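Local coordinates for receptor-like protein kinase ANXUR1 (Arabidopsis thaliana, PDB 6FIG) that is a malectin-like receptor kinase involved in plant reproduction, whose ectodomain probably senses extracellular signals for an intracellular serine/threonine kinase domain, at residues V50-F58 with Y79-L88. Residues are numbered along the deposited sequence; the frame is centred on the assembly and turned at random.
Sequences VPYMTARIF and YFYPSTYTGL. With CA (calcium ion), chain I.
Y85 reaches across to the strand 54-58 and is touched along its whole length. Its CB meets I57 CD1 at 3.6 Å, and CG still lies against the same methyl. Farther out, CE1 and CZ pass beneath A55 CB, which sits over one ring face 4.0 Å from the centroid in a CH-pi contact. At the tip, OH donates to Y81 O of its own segment, 2.6 Å away and in the carbonyl plane, tying the ring across the bend 81-85. With CG anti to its carbonyl carbon (chi1 -65°), the ring extends back along the strand toward this acceptor. At the end of the type I' turn 85-88, L88 CD1 packs on I57 CG2, while A37 of the adjoining strand 35-38 also touches Y85.

At the other end the type I turn 51-54, entered through a cis peptide bond before P51, rests on Y79 and Y81. The Y52 and Y79 rings meet obliquely, planes at 55°, with Y52 OH at the edge of Y79, 3.3 Å from CD2; P51 CG touches the same CD2. Y81 CB packs against Y52 CB, and its CD2 approaches Y52 O at 3.2 Å. M53, its chain bent at chi2 and chi3, brings SD obliquely to Y81 CE2 in a Met-aromatic contact. The hydroxyls of Y79 and Y81 hydrogen-bond to E157 OE1 and Y41 O.

The same turn binds calcium through P51 O, T54 O and T54 OG1, the last at 2.4 Å; S7, C8 and N154 complete the site. No hydrogen bond joins the two segments, so the contact across them rests on apolar and aromatic packing, with Y52 O beside the Y81 ring, while P51 O, T54 O and T54 OG1 turn to the metal, consistent with a calcium-stabilised turn in this malectin-like domain.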
loop_
_atom_site.group_PDB
_atom_site.type_symbol
_atom_site.label_atom_id
_atom_site.label_comp_id
_atom_site.label_asym_id
_atom_site.label_seq_id
_atom_site.Cartn_x
_atom_site.Cartn_y
_atom_site.Cartn_z
ATOM N N VAL A 50 9.350 13.616 -10.613
ATOM C CA VAL A 50 8.095 13.589 -9.849
ATOM C C VAL A 50 8.428 13.507 -8.350
ATOM O O VAL A 50 9.125 12.574 -7.952
ATOM C CB VAL A 50 7.277 12.333 -10.242
ATOM C CG1 VAL A 50 5.992 12.233 -9.430
ATOM C CG2 VAL A 50 6.975 12.317 -11.743
ATOM N N PRO A 51 7.982 14.440 -7.492
ATOM C CA PRO A 51 7.140 15.595 -7.798
ATOM C C PRO A 51 7.939 16.872 -8.099
ATOM O O PRO A 51 7.338 17.927 -8.326
ATOM C CB PRO A 51 6.388 15.789 -6.476
ATOM C CG PRO A 51 7.408 15.456 -5.453
ATOM C CD PRO A 51 8.185 14.298 -6.034
ATOM N N TYR A 52 9.264 16.769 -8.120
ATOM C CA TYR A 52 10.153 17.926 -7.979
ATOM C C TYR A 52 10.144 18.970 -9.105
ATOM O O TYR A 52 10.370 20.138 -8.817
ATOM C CB TYR A 52 11.592 17.459 -7.741
ATOM C CG TYR A 52 11.749 16.611 -6.503
ATOM C CD1 TYR A 52 11.682 17.182 -5.232
ATOM C CD2 TYR A 52 11.952 15.231 -6.599
ATOM C CE1 TYR A 52 11.822 16.406 -4.095
ATOM C CE2 TYR A 52 12.095 14.449 -5.462
ATOM C CZ TYR A 52 12.036 15.040 -4.221
ATOM O OH TYR A 52 12.152 14.276 -3.088
ATOM N N MET A 53 9.896 18.578 -10.359
ATOM C CA MET A 53 10.013 19.519 -11.475
ATOM C C MET A 53 8.798 20.416 -11.663
ATOM O O MET A 53 8.829 21.307 -12.502
ATOM C CB MET A 53 10.338 18.787 -12.786
ATOM C CG MET A 53 11.753 18.233 -12.803
ATOM S SD MET A 53 13.028 19.517 -12.754
ATOM C CE MET A 53 12.955 20.164 -14.417
ATOM N N THR A 54 7.742 20.197 -10.889
ATOM C CA THR A 54 6.541 21.003 -10.981
ATOM C C THR A 54 6.244 21.573 -9.616
ATOM O O THR A 54 6.431 20.896 -8.616
ATOM C CB THR A 54 5.364 20.145 -11.443
ATOM O OG1 THR A 54 5.355 18.914 -10.685
ATOM C CG2 THR A 54 5.496 19.849 -12.917
ATOM N N ALA A 55 5.759 22.808 -9.577
ATOM C CA ALA A 55 5.440 23.461 -8.323
ATOM C C ALA A 55 4.168 24.245 -8.455
ATOM O O ALA A 55 3.713 24.537 -9.556
ATOM C CB ALA A 55 6.584 24.372 -7.893
ATOM N N ARG A 56 3.587 24.558 -7.308
ATOM C CA ARG A 56 2.590 25.595 -7.218
ATOM C C ARG A 56 3.273 26.772 -6.520
ATOM O O ARG A 56 3.992 26.573 -5.545
ATOM C CB ARG A 56 1.394 25.104 -6.414
ATOM C CG ARG A 56 0.246 26.087 -6.424
ATOM C CD ARG A 56 -1.034 25.494 -5.891
ATOM N NE ARG A 56 -1.564 24.459 -6.776
ATOM C CZ ARG A 56 -2.227 24.662 -7.910
ATOM N NH1 ARG A 56 -2.465 25.887 -8.382
ATOM N NH2 ARG A 56 -2.654 23.599 -8.590
ATOM N N ILE A 57 3.010 27.983 -6.996
ATOM C CA ILE A 57 3.643 29.198 -6.490
ATOM C C ILE A 57 2.550 30.079 -5.866
ATOM O O ILE A 57 1.522 30.320 -6.499
ATOM C CB ILE A 57 4.322 29.993 -7.624
ATOM C CG1 ILE A 57 5.220 29.092 -8.501
ATOM C CG2 ILE A 57 5.147 31.145 -7.052
ATOM C CD1 ILE A 57 6.369 28.431 -7.783
ATOM N N PHE A 58 2.785 30.532 -4.629
ATOM C CA PHE A 58 1.861 31.381 -3.881
ATOM C C PHE A 58 2.502 32.738 -3.636
ATOM O O PHE A 58 3.555 32.820 -3.013
ATOM C CB PHE A 58 1.507 30.755 -2.518
ATOM C CG PHE A 58 0.989 29.352 -2.597
ATOM C CD1 PHE A 58 -0.214 29.096 -3.221
ATOM C CD2 PHE A 58 1.699 28.297 -2.022
ATOM C CE1 PHE A 58 -0.723 27.807 -3.280
ATOM C CE2 PHE A 58 1.196 26.999 -2.086
ATOM C CZ PHE A 58 -0.011 26.764 -2.722
ATOM N N TYR A 79 7.582 18.484 0.017
ATOM C CA TYR A 79 8.689 18.328 -0.935
ATOM C C TYR A 79 9.001 19.676 -1.568
ATOM O O TYR A 79 8.092 20.335 -2.093
ATOM C CB TYR A 79 8.315 17.344 -2.053
ATOM C CG TYR A 79 8.137 15.897 -1.616
ATOM C CD1 TYR A 79 7.080 15.502 -0.804
ATOM C CD2 TYR A 79 9.039 14.918 -2.037
ATOM C CE1 TYR A 79 6.933 14.178 -0.399
ATOM C CE2 TYR A 79 8.895 13.584 -1.657
ATOM C CZ TYR A 79 7.840 13.218 -0.847
ATOM O OH TYR A 79 7.730 11.888 -0.487
ATOM N N PHE A 80 10.273 20.050 -1.553
ATOM C CA PHE A 80 10.725 21.310 -2.117
ATOM C C PHE A 80 11.918 21.116 -3.046
ATOM O O PHE A 80 12.867 20.406 -2.712
ATOM C CB PHE A 80 11.148 22.241 -0.994
ATOM C CG PHE A 80 10.064 22.546 -0.006
ATOM C CD1 PHE A 80 9.045 23.415 -0.327
ATOM C CD2 PHE A 80 10.068 21.954 1.266
ATOM C CE1 PHE A 80 8.052 23.702 0.600
ATOM C CE2 PHE A 80 9.080 22.242 2.187
ATOM C CZ PHE A 80 8.073 23.122 1.858
ATOM N N TYR A 81 11.857 21.766 -4.202
ATOM C CA TYR A 81 12.953 21.789 -5.172
ATOM C C TYR A 81 13.200 23.258 -5.556
ATOM O O TYR A 81 12.534 23.765 -6.451
ATOM C CB TYR A 81 12.577 20.958 -6.400
ATOM C CG TYR A 81 13.620 20.985 -7.490
ATOM C CD1 TYR A 81 14.913 20.549 -7.239
ATOM C CD2 TYR A 81 13.314 21.436 -8.773
ATOM C CE1 TYR A 81 15.884 20.574 -8.237
ATOM C CE2 TYR A 81 14.277 21.460 -9.780
ATOM C CZ TYR A 81 15.559 21.025 -9.504
ATOM O OH TYR A 81 16.509 21.063 -10.518
ATOM N N PRO A 82 14.130 23.947 -4.860
ATOM C CA PRO A 82 14.370 25.346 -5.218
ATOM C C PRO A 82 14.949 25.473 -6.619
ATOM O O PRO A 82 15.910 24.790 -6.961
ATOM C CB PRO A 82 15.352 25.843 -4.148
ATOM C CG PRO A 82 15.914 24.633 -3.506
ATOM C CD PRO A 82 14.925 23.527 -3.690
ATOM N N SER A 83 14.334 26.340 -7.418
ATOM C CA SER A 83 14.744 26.605 -8.804
ATOM C C SER A 83 14.056 27.888 -9.250
ATOM O O SER A 83 13.334 28.511 -8.471
ATOM C CB SER A 83 14.331 25.450 -9.722
ATOM O OG SER A 83 14.835 25.619 -11.038
ATOM N N THR A 84 14.272 28.282 -10.495
ATOM C CA THR A 84 13.586 29.453 -11.032
ATOM C C THR A 84 12.219 29.007 -11.537
ATOM O O THR A 84 12.119 28.151 -12.414
ATOM C CB THR A 84 14.406 30.144 -12.130
ATOM O OG1 THR A 84 15.674 30.524 -11.583
ATOM C CG2 THR A 84 13.698 31.404 -12.646
ATOM N N TYR A 85 11.173 29.574 -10.939
ATOM C CA TYR A 85 9.793 29.329 -11.334
ATOM C C TYR A 85 9.203 30.655 -11.791
ATOM O O TYR A 85 9.304 31.647 -11.058
ATOM C CB TYR A 85 9.010 28.823 -10.149
ATOM C CG TYR A 85 9.477 27.476 -9.643
ATOM C CD1 TYR A 85 9.204 26.311 -10.365
ATOM C CD2 TYR A 85 10.150 27.363 -8.442
ATOM C CE1 TYR A 85 9.610 25.076 -9.911
ATOM C CE2 TYR A 85 10.561 26.121 -7.964
ATOM C CZ TYR A 85 10.287 24.983 -8.703
ATOM O OH TYR A 85 10.681 23.749 -8.213
ATOM N N THR A 86 8.601 30.651 -12.984
ATOM C CA THR A 86 7.901 31.820 -13.566
ATOM C C THR A 86 8.701 33.128 -13.461
ATOM O O THR A 86 8.151 34.193 -13.166
ATOM C CB THR A 86 6.481 31.956 -12.965
ATOM O OG1 THR A 86 6.547 32.114 -11.537
ATOM C CG2 THR A 86 5.683 30.684 -13.250
ATOM N N GLY A 87 10.007 33.029 -13.716
ATOM C CA GLY A 87 10.917 34.175 -13.651
ATOM C C GLY A 87 11.253 34.725 -12.269
ATOM O O GLY A 87 11.975 35.715 -12.172
ATOM N N LEU A 88 10.760 34.098 -11.197
ATOM C CA LEU A 88 10.998 34.611 -9.849
ATOM C C LEU A 88 12.379 34.184 -9.360
ATOM O O LEU A 88 12.880 33.152 -9.767
ATOM C CB LEU A 88 9.921 34.127 -8.874
ATOM C CG LEU A 88 8.486 34.586 -9.134
ATOM C CD1 LEU A 88 7.529 33.870 -8.197
ATOM C CD2 LEU A 88 8.369 36.101 -8.978
HETATM CA CA CA I . 5.092 18.915 -8.298
#